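Local structure of transcriptional regulator, LRP/AsnC family (Neisseria meningitidis, 2P5V) at residues V76-A81 with E86-S91; R93-V98 with D128-H133; L99-L104 with T108-Q113. The protein acts as a global transcriptional regulator of the Lrp/AsnC family, probably by binding specific DNA sequences, and holds calcium ions where its subunits meet. All coordinates share one frame; numbering follows the deposited sequence.

Contact 1. Residues V76-A81 with E86-S91; sequences VSIRKA and EDFAAS
Phe88 reaches from helix 84-94 to the sheet and is met at its two ends by Ile78 and Val76, alternate residues of strand 70-78. The terminal methyl of Ile78 takes the root of the ring: CD1 lies 3.7 Å from Phe88 CB and 3.8 Å from Phe88 CG. The isoleucine gets there through its longer branch, since the CA-CB bond itself does not aim at the helix; chi1 of -150° and chi2 of 66° fold CD1 over toward the phenylalanine. Val76 comes from the opposite direction to meet the far end of the ring, with CG1 3.9 Å from Phe88 CZ and CG2 slightly farther from the same carbon. Phe88 reaches the strand because its CG is anti to the backbone N (chi1 176°), which carries the ring off the helix. Both aliphatic groups approach the ring obliquely, and no hydrogen bond joins the segments, so the contact is purely apolar. Tyr110, Leu112 and Val136 of the neighbouring strands also pack against the ring. The arrangement is that of the first, split beta-alpha-beta unit of a ferredoxin-like alpha/beta sandwich, whose helix packs on one face of the sheet.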
loop_
_atom_site.group_PDB
_atom_site.type_symbol
_atom_site.label_atom_id
_atom_site.label_comp_id
_atom_site.label_asym_id
_atom_site.label_seq_id
_atom_site.Cartn_x
_atom_site.Cartn_y
_atom_site.Cartn_z
ATOM N N VAL G 76 -6.434 12.778 5.378
ATOM C CA VAL G 76 -7.851 12.770 5.015
ATOM C C VAL G 76 -8.053 12.558 3.517
ATOM O O VAL G 76 -7.380 13.182 2.679
ATOM C CB VAL G 76 -8.565 14.088 5.463
ATOM C CG1 VAL G 76 -10.065 14.047 5.123
ATOM C CG2 VAL G 76 -8.367 14.307 6.959
ATOM N N SER G 77 -8.982 11.659 3.208
ATOM C CA SER G 77 -9.411 11.391 1.858
ATOM C C SER G 77 -10.739 12.070 1.717
ATOM O O SER G 77 -11.671 11.837 2.498
ATOM C CB SER G 77 -9.578 9.886 1.590
ATOM O OG SER G 77 -8.387 9.189 1.891
ATOM N N ILE G 78 -10.812 12.911 0.706
ATOM C CA ILE G 78 -11.986 13.681 0.432
ATOM C C ILE G 78 -12.949 12.806 -0.368
ATOM O O ILE G 78 -12.532 11.896 -1.092
ATOM C CB ILE G 78 -11.586 14.983 -0.324
ATOM C CG1 ILE G 78 -12.557 16.122 -0.005
ATOM C CG2 ILE G 78 -11.432 14.730 -1.836
ATOM C CD1 ILE G 78 -12.502 16.557 1.438
ATOM N N ARG G 79 -14.241 13.058 -0.213
ATOM C CA ARG G 79 -15.233 12.396 -1.048
ATOM C C ARG G 79 -15.341 13.127 -2.374
ATOM O O ARG G 79 -15.285 14.354 -2.417
ATOM C CB ARG G 79 -16.583 12.357 -0.344
ATOM C CG ARG G 79 -17.801 12.300 -1.261
ATOM C CD ARG G 79 -19.105 12.386 -0.477
ATOM N NE ARG G 79 -19.439 11.099 0.122
ATOM C CZ ARG G 79 -18.967 10.643 1.279
ATOM N NH1 ARG G 79 -18.125 11.358 2.022
ATOM N NH2 ARG G 79 -19.345 9.446 1.698
ATOM N N LYS G 80 -15.485 12.360 -3.450
ATOM C CA LYS G 80 -15.651 12.900 -4.796
ATOM C C LYS G 80 -17.114 13.260 -4.956
ATOM O O LYS G 80 -17.938 12.427 -5.339
ATOM C CB LYS G 80 -15.220 11.864 -5.848
ATOM C CG LYS G 80 -15.607 12.160 -7.311
ATOM C CD LYS G 80 -14.989 13.435 -7.856
ATOM C CE LYS G 80 -15.319 13.593 -9.340
ATOM N NZ LYS G 80 -14.473 14.626 -10.010
ATOM N N ALA G 81 -17.432 14.495 -4.599
ATOM C CA ALA G 81 -18.757 15.038 -4.802
ATOM C C ALA G 81 -18.619 16.534 -4.951
ATOM O O ALA G 81 -17.626 17.127 -4.512
ATOM C CB ALA G 81 -19.663 14.706 -3.634
ATOM N N GLU G 86 -14.428 22.308 -0.977
ATOM C CA GLU G 86 -14.792 23.615 -0.462
ATOM C C GLU G 86 -15.409 23.535 0.936
ATOM O O GLU G 86 -14.998 24.260 1.836
ATOM C CB GLU G 86 -15.769 24.274 -1.436
ATOM C CG GLU G 86 -15.995 25.752 -1.206
ATOM C CD GLU G 86 -16.884 26.366 -2.268
ATOM O OE1 GLU G 86 -16.844 25.906 -3.433
ATOM O OE2 GLU G 86 -17.621 27.314 -1.936
ATOM N N ASP G 87 -16.387 22.649 1.110
ATOM C CA ASP G 87 -17.069 22.472 2.403
ATOM C C ASP G 87 -16.138 21.998 3.507
ATOM O O ASP G 87 -16.312 22.360 4.677
ATOM C CB ASP G 87 -18.219 21.466 2.278
ATOM C CG ASP G 87 -19.370 21.993 1.449
ATOM O OD1 ASP G 87 -19.462 23.222 1.215
ATOM O OD2 ASP G 87 -20.193 21.159 1.024
ATOM N N PHE G 88 -15.169 21.170 3.137
ATOM C CA PHE G 88 -14.229 20.612 4.097
ATOM C C PHE G 88 -13.229 21.673 4.540
ATOM O O PHE G 88 -12.943 21.811 5.732
ATOM C CB PHE G 88 -13.496 19.399 3.503
ATOM C CG PHE G 88 -12.433 18.843 4.412
ATOM C CD1 PHE G 88 -12.785 18.190 5.586
ATOM C CD2 PHE G 88 -11.086 19.001 4.113
ATOM C CE1 PHE G 88 -11.817 17.684 6.443
ATOM C CE2 PHE G 88 -10.105 18.499 4.969
ATOM C CZ PHE G 88 -10.481 17.840 6.140
ATOM N N ALA G 89 -12.696 22.424 3.578
ATOM C CA ALA G 89 -11.816 23.536 3.890
ATOM C C ALA G 89 -12.509 24.522 4.844
ATOM O O ALA G 89 -11.892 25.016 5.791
ATOM C CB ALA G 89 -11.368 24.241 2.610
ATOM N N ALA G 90 -13.794 24.786 4.606
ATOM C CA ALA G 90 -14.562 25.720 5.432
ATOM C C ALA G 90 -14.670 25.266 6.893
ATOM O O ALA G 90 -14.524 26.072 7.825
ATOM C CB ALA G 90 -15.952 25.915 4.841
ATOM N N SER G 91 -14.945 23.979 7.085
ATOM C CA SER G 91 -15.064 23.400 8.427
ATOM C C SER G 91 -13.713 23.322 9.129
ATOM O O SER G 91 -13.621 23.583 10.319
ATOM C CB SER G 91 -15.670 22.000 8.346
ATOM O OG SER G 91 -16.912 22.029 7.665
#

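Contact 2. Residues R93-V98 with D128-H133; sequences RKWPEV and DTLLSH
In the helical layer of the ferredoxin-like alpha/beta sandwich, Trp95, just beyond helix 84-94, packs against Thr129, Leu130 and His133 from the C-terminal part of helix 119-130 and the turn that follows. The indole is the centre of the contact. Thr129 and Trp95 approach from opposite directions, and the threonine methyl CG2 sits 3.1 Å above the indole plane, displaced toward the rim; its nearest ring atom is Trp95 NE1 at 3.3 Å. With Thr129 CG2 anti to the backbone N (chi1 -61° for OG1), the methyl rather than the hydroxyl meets the indole. Leu130 arrives at about a right angle and places CD1 3.8 Å from Trp95 CZ3, on the six-membered part of the ring. Its reach depends on the far end of the side chain, because CB is not directed at the tryptophan.

Both segments turn sharply here. A type I turn runs from Trp95 to Val98, and a second one, from Leu130 to His133, brings the imidazole round to the indole. That imidazole is fixed at both nitrogens: ND1 bonds to the backbone N of Gly135, and NE2 to Ser91 OG on helix 84-94. The first of these bonds suggests that ND1 is the unprotonated nitrogen. Phe125 of helix 119-130 also meets the indole, edge-to-face. With its nitrogens engaged, His133 offers carbon to the tryptophan, and its CD2 stands 4.0 Å from Trp95 CZ2.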
loop_
_atom_site.group_PDB
_atom_site.type_symbol
_atom_site.label_atom_id
_atom_site.label_comp_id
_atom_site.label_asym_id
_atom_site.label_seq_id
_atom_site.Cartn_x
_atom_site.Cartn_y
_atom_site.Cartn_z
ATOM N N ARG G 93 -11.197 25.205 8.790
ATOM C CA ARG G 93 -10.839 26.555 9.209
ATOM C C ARG G 93 -11.501 26.950 10.541
ATOM O O ARG G 93 -10.963 27.772 11.281
ATOM C CB ARG G 93 -11.129 27.568 8.087
ATOM C CG ARG G 93 -10.034 27.570 7.012
ATOM C CD ARG G 93 -10.225 28.651 5.967
ATOM N NE ARG G 93 -11.171 28.242 4.930
ATOM C CZ ARG G 93 -10.856 27.893 3.679
ATOM N NH1 ARG G 93 -9.594 27.879 3.242
ATOM N NH2 ARG G 93 -11.830 27.544 2.844
ATOM N N LYS G 94 -12.632 26.321 10.857
ATOM C CA LYS G 94 -13.328 26.528 12.131
ATOM C C LYS G 94 -12.881 25.596 13.273
ATOM O O LYS G 94 -13.246 25.835 14.421
ATOM C CB LYS G 94 -14.834 26.373 11.922
ATOM C CG LYS G 94 -15.421 27.362 10.935
ATOM C CD LYS G 94 -16.906 27.101 10.687
ATOM C CE LYS G 94 -17.484 28.095 9.681
ATOM N NZ LYS G 94 -18.858 27.729 9.239
ATOM N N TRP G 95 -12.114 24.545 12.978
ATOM C CA TRP G 95 -11.715 23.574 14.014
ATOM C C TRP G 95 -10.449 24.025 14.724
ATOM O O TRP G 95 -9.364 23.919 14.162
ATOM C CB TRP G 95 -11.497 22.184 13.410
ATOM C CG TRP G 95 -12.725 21.570 12.838
ATOM C CD1 TRP G 95 -14.012 21.829 13.205
ATOM C CD2 TRP G 95 -12.794 20.571 11.816
ATOM N NE1 TRP G 95 -14.878 21.069 12.465
ATOM C CE2 TRP G 95 -14.159 20.288 11.602
ATOM C CE3 TRP G 95 -11.835 19.899 11.044
ATOM C CZ2 TRP G 95 -14.593 19.354 10.662
ATOM C CZ3 TRP G 95 -12.267 18.980 10.103
ATOM C CH2 TRP G 95 -13.637 18.714 9.924
ATOM N N PRO G 96 -10.566 24.515 15.971
ATOM C CA PRO G 96 -9.353 25.088 16.576
ATOM C C PRO G 96 -8.232 24.086 16.869
ATOM O O PRO G 96 -7.065 24.478 16.965
ATOM C CB PRO G 96 -9.866 25.720 17.883
ATOM C CG PRO G 96 -11.356 25.717 17.776
ATOM C CD PRO G 96 -11.716 24.589 16.889
ATOM N N GLU G 97 -8.582 22.809 17.016
ATOM C CA GLU G 97 -7.584 21.758 17.234
ATOM C C GLU G 97 -6.724 21.489 15.998
ATOM O O GLU G 97 -5.608 21.020 16.139
ATOM C CB GLU G 97 -8.218 20.455 17.739
ATOM C CG GLU G 97 -9.463 20.002 16.991
ATOM C CD GLU G 97 -10.735 20.621 17.529
ATOM O OE1 GLU G 97 -11.199 20.194 18.601
ATOM O OE2 GLU G 97 -11.269 21.528 16.867
ATOM N N VAL G 98 -7.230 21.798 14.802
ATOM C CA VAL G 98 -6.434 21.688 13.569
ATOM C C VAL G 98 -5.699 23.016 13.328
ATOM O O VAL G 98 -6.322 24.031 13.063
ATOM C CB VAL G 98 -7.313 21.312 12.344
ATOM C CG1 VAL G 98 -6.487 21.188 11.060
ATOM C CG2 VAL G 98 -8.065 20.034 12.613
ATOM N N ASP G 128 -16.724 12.010 16.080
ATOM C CA ASP G 128 -17.892 12.897 16.110
ATOM C C ASP G 128 -17.783 14.086 15.146
ATOM O O ASP G 128 -18.802 14.575 14.678
ATOM C CB ASP G 128 -18.157 13.418 17.528
ATOM C CG ASP G 128 -18.100 12.325 18.575
ATOM O OD1 ASP G 128 -18.238 11.137 18.216
ATOM O OD2 ASP G 128 -17.907 12.658 19.762
ATOM N N THR G 129 -16.569 14.557 14.851
ATOM C CA THR G 129 -16.416 15.750 14.007
ATOM C C THR G 129 -15.886 15.426 12.619
ATOM O O THR G 129 -16.548 15.682 11.626
ATOM C CB THR G 129 -15.513 16.814 14.679
ATOM O OG1 THR G 129 -16.113 17.220 15.907
ATOM C CG2 THR G 129 -15.355 18.044 13.795
ATOM N N LEU G 130 -14.691 14.862 12.555
ATOM C CA LEU G 130 -14.034 14.642 11.275
ATOM C C LEU G 130 -14.800 13.674 10.370
ATOM O O LEU G 130 -15.164 14.027 9.253
ATOM C CB LEU G 130 -12.627 14.116 11.505
ATOM C CG LEU G 130 -11.743 13.983 10.266
ATOM C CD1 LEU G 130 -11.687 15.299 9.496
ATOM C CD2 LEU G 130 -10.373 13.542 10.707
ATOM N N LEU G 131 -15.044 12.461 10.866
ATOM C CA LEU G 131 -15.546 11.375 10.028
ATOM C C LEU G 131 -17.008 11.568 9.682
ATOM O O LEU G 131 -17.463 11.079 8.654
ATOM C CB LEU G 131 -15.336 10.021 10.708
ATOM C CG LEU G 131 -13.864 9.619 10.851
ATOM C CD1 LEU G 131 -13.707 8.336 11.647
ATOM C CD2 LEU G 131 -13.214 9.473 9.485
ATOM N N SER G 132 -17.719 12.294 10.544
ATOM C CA SER G 132 -19.128 12.613 10.353
ATOM C C SER G 132 -19.357 13.657 9.253
ATOM O O SER G 132 -20.482 13.811 8.766
ATOM C CB SER G 132 -19.714 13.135 11.666
ATOM O OG SER G 132 -19.029 14.304 12.084
ATOM N N HIS G 133 -18.297 14.367 8.878
ATOM C CA HIS G 133 -18.372 15.418 7.874
ATOM C C HIS G 133 -18.673 14.806 6.507
ATOM O O HIS G 133 -17.987 13.881 6.063
ATOM C CB HIS G 133 -17.054 16.207 7.836
ATOM C CG HIS G 133 -17.141 17.513 7.097
ATOM N ND1 HIS G 133 -17.375 17.587 5.742
ATOM C CD2 HIS G 133 -16.992 18.790 7.522
ATOM C CE1 HIS G 133 -17.377 18.853 5.364
ATOM N NE2 HIS G 133 -17.148 19.604 6.425
#

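Contact 3. Residues L99-L104 with T108-Q113; sequences LSCFAL and TDYLLQ. With CA (calcium ion), chain B.
The Tyr110 ring is approached obliquely by Cys101 and Ala103 of the partner strand, neither squarely over a face nor at an edge. Cys101 SG is 5.0 Å from the ring centroid and 59° off its normal, a sulfur-aromatic contact, while Ala103 CB lies 3.8 Å from Tyr110 CE1. The same sulfur touches Leu112 CD1, so Cys101, Ala103, Tyr110 and Leu112 form one apolar face, which turns toward helix 84-94. On the other face, Leu104 CD1 rests 3.6 Å from Leu111 CB, and the Phe102 ring meets Phe73 of the fourth subunit.

Strands 99-104 and 110-113 form an antiparallel hairpin. Phe102 and Leu111 are a hydrogen-bonded pair joined in both directions, with Leu111 N in the carbonyl plane of Phe102, 2.8 Å from its O. A classic beta bulge lies at the open end: Gln113 O accepts a 2.9 Å bond from Leu99 N and a weak one from Ser100 N.

Just before strand 110-116, Asp109 OD1 binds calcium at 2.4 Å, while OD2 accepts a bond from the backbone N of Ile78. Glu107 O of the same chain and Asp138 OD2 of the second subunit bind the same ion. One carboxylate thus ties metal to sheet; the positive ion probably offsets the two aspartate charges brought together at this interface.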
loop_
_atom_site.group_PDB
_atom_site.type_symbol
_atom_site.label_atom_id
_atom_site.label_comp_id
_atom_site.label_asym_id
_atom_site.label_seq_id
_atom_site.Cartn_x
_atom_site.Cartn_y
_atom_site.Cartn_z
ATOM N N LEU G 99 -4.374 22.991 13.462
ATOM C CA LEU G 99 -3.506 24.153 13.199
ATOM C C LEU G 99 -3.202 24.346 11.712
ATOM O O LEU G 99 -3.134 25.464 11.218
ATOM C CB LEU G 99 -2.177 23.995 13.940
ATOM C CG LEU G 99 -2.208 24.394 15.423
ATOM C CD1 LEU G 99 -3.232 23.568 16.201
ATOM C CD2 LEU G 99 -0.802 24.271 16.045
ATOM N N SER G 100 -3.016 23.259 10.990
ATOM C CA SER G 100 -2.707 23.376 9.583
ATOM C C SER G 100 -3.352 22.258 8.793
ATOM O O SER G 100 -3.585 21.159 9.302
ATOM C CB SER G 100 -1.179 23.468 9.353
ATOM O OG SER G 100 -0.515 22.270 9.707
ATOM N N CYS G 101 -3.690 22.592 7.556
ATOM C CA CYS G 101 -4.304 21.679 6.612
ATOM C C CYS G 101 -3.779 22.032 5.232
ATOM O O CYS G 101 -3.887 23.179 4.796
ATOM C CB CYS G 101 -5.823 21.827 6.642
ATOM S SG CYS G 101 -6.670 20.783 5.452
ATOM N N PHE G 102 -3.201 21.052 4.553
ATOM C CA PHE G 102 -2.722 21.246 3.193
ATOM C C PHE G 102 -3.301 20.215 2.248
ATOM O O PHE G 102 -3.351 19.031 2.584
ATOM C CB PHE G 102 -1.210 21.101 3.155
ATOM C CG PHE G 102 -0.502 22.038 4.059
ATOM C CD1 PHE G 102 -0.245 23.340 3.656
ATOM C CD2 PHE G 102 -0.104 21.632 5.320
ATOM C CE1 PHE G 102 0.409 24.209 4.491
ATOM C CE2 PHE G 102 0.558 22.506 6.159
ATOM C CZ PHE G 102 0.807 23.792 5.747
ATOM N N ALA G 103 -3.723 20.668 1.069
ATOM C CA ALA G 103 -3.936 19.778 -0.061
ATOM C C ALA G 103 -2.557 19.419 -0.621
ATOM O O ALA G 103 -1.769 20.316 -0.918
ATOM C CB ALA G 103 -4.793 20.451 -1.130
ATOM N N LEU G 104 -2.275 18.117 -0.765
ATOM C CA LEU G 104 -0.954 17.641 -1.196
ATOM C C LEU G 104 -1.010 16.929 -2.536
ATOM O O LEU G 104 -2.086 16.580 -3.026
ATOM C CB LEU G 104 -0.331 16.712 -0.143
ATOM C CG LEU G 104 -0.143 17.299 1.257
ATOM C CD1 LEU G 104 0.533 16.284 2.184
ATOM C CD2 LEU G 104 0.645 18.599 1.223
ATOM N N THR G 108 -2.380 11.076 -0.214
ATOM C CA THR G 108 -3.144 11.799 0.797
ATOM C C THR G 108 -3.707 13.105 0.207
ATOM O O THR G 108 -2.940 13.973 -0.221
ATOM C CB THR G 108 -2.254 12.110 2.004
ATOM O OG1 THR G 108 -1.791 10.878 2.578
ATOM C CG2 THR G 108 -3.001 12.925 3.047
ATOM N N ASP G 109 -5.037 13.237 0.180
ATOM C CA ASP G 109 -5.691 14.434 -0.367
ATOM C C ASP G 109 -5.422 15.679 0.480
ATOM O O ASP G 109 -5.075 16.740 -0.051
ATOM C CB ASP G 109 -7.209 14.233 -0.483
ATOM C CG ASP G 109 -7.573 13.030 -1.322
ATOM O OD1 ASP G 109 -6.672 12.485 -1.984
ATOM O OD2 ASP G 109 -8.746 12.611 -1.312
ATOM N N TYR G 110 -5.640 15.548 1.787
ATOM C CA TYR G 110 -5.369 16.607 2.748
ATOM C C TYR G 110 -4.551 16.079 3.920
ATOM O O TYR G 110 -4.857 15.011 4.470
ATOM C CB TYR G 110 -6.669 17.201 3.268
ATOM C CG TYR G 110 -7.479 17.907 2.216
ATOM C CD1 TYR G 110 -7.235 19.238 1.909
ATOM C CD2 TYR G 110 -8.492 17.248 1.535
ATOM C CE1 TYR G 110 -7.967 19.894 0.948
ATOM C CE2 TYR G 110 -9.233 17.893 0.579
ATOM C CZ TYR G 110 -8.969 19.221 0.285
ATOM O OH TYR G 110 -9.720 19.868 -0.665
ATOM N N LEU G 111 -3.506 16.814 4.289
ATOM C CA LEU G 111 -2.762 16.521 5.515
ATOM C C LEU G 111 -3.039 17.572 6.577
ATOM O O LEU G 111 -2.816 18.755 6.353
ATOM C CB LEU G 111 -1.276 16.458 5.258
ATOM C CG LEU G 111 -0.487 16.020 6.503
ATOM C CD1 LEU G 111 -0.835 14.553 6.956
ATOM C CD2 LEU G 111 0.999 16.193 6.245
ATOM N N LEU G 112 -3.509 17.114 7.737
ATOM C CA LEU G 112 -3.881 17.967 8.848
ATOM C C LEU G 112 -2.916 17.755 10.011
ATOM O O LEU G 112 -2.455 16.643 10.253
ATOM C CB LEU G 112 -5.304 17.658 9.301
ATOM C CG LEU G 112 -6.460 18.116 8.402
ATOM C CD1 LEU G 112 -6.374 17.515 7.013
ATOM C CD2 LEU G 112 -7.783 17.748 9.052
ATOM N N GLN G 113 -2.612 18.829 10.726
ATOM C CA GLN G 113 -1.765 18.751 11.913
ATOM C C GLN G 113 -2.604 19.316 13.063
ATOM O O GLN G 113 -3.129 20.426 12.963
ATOM C CB GLN G 113 -0.458 19.528 11.689
ATOM C CG GLN G 113 0.670 19.201 12.684
ATOM C CD GLN G 113 2.010 19.889 12.364
ATOM O OE1 GLN G 113 2.298 20.257 11.217
ATOM N NE2 GLN G 113 2.833 20.057 13.391
HETATM CA CA CA B . -5.949 10.364 -2.752
#

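Contact 1 closes before the others open, and contact 3 is nested in the loop that contact 2 closes. Their centres lie about 11 to 13 Å apart within one Lrp/AsnC ligand-binding domain. Contacts 1 and 2 share helix 84-94, and Phe88 CE1 touches Leu130 CD1 between them. Contacts 1 and 3 reach neighbouring strands of the same sheet, joined by Val76 N and Tyr110 O at 2.9 Å. Contact 1 therefore attaches helix to sheet, contact 2 joins the segment after helix 84-94 to the end of helix 119-130 and its turn, and contact 3 includes strand 98-104, outermost within the chain, through which the sheet continues into the fourth subunit, linking the domain core to the assembly.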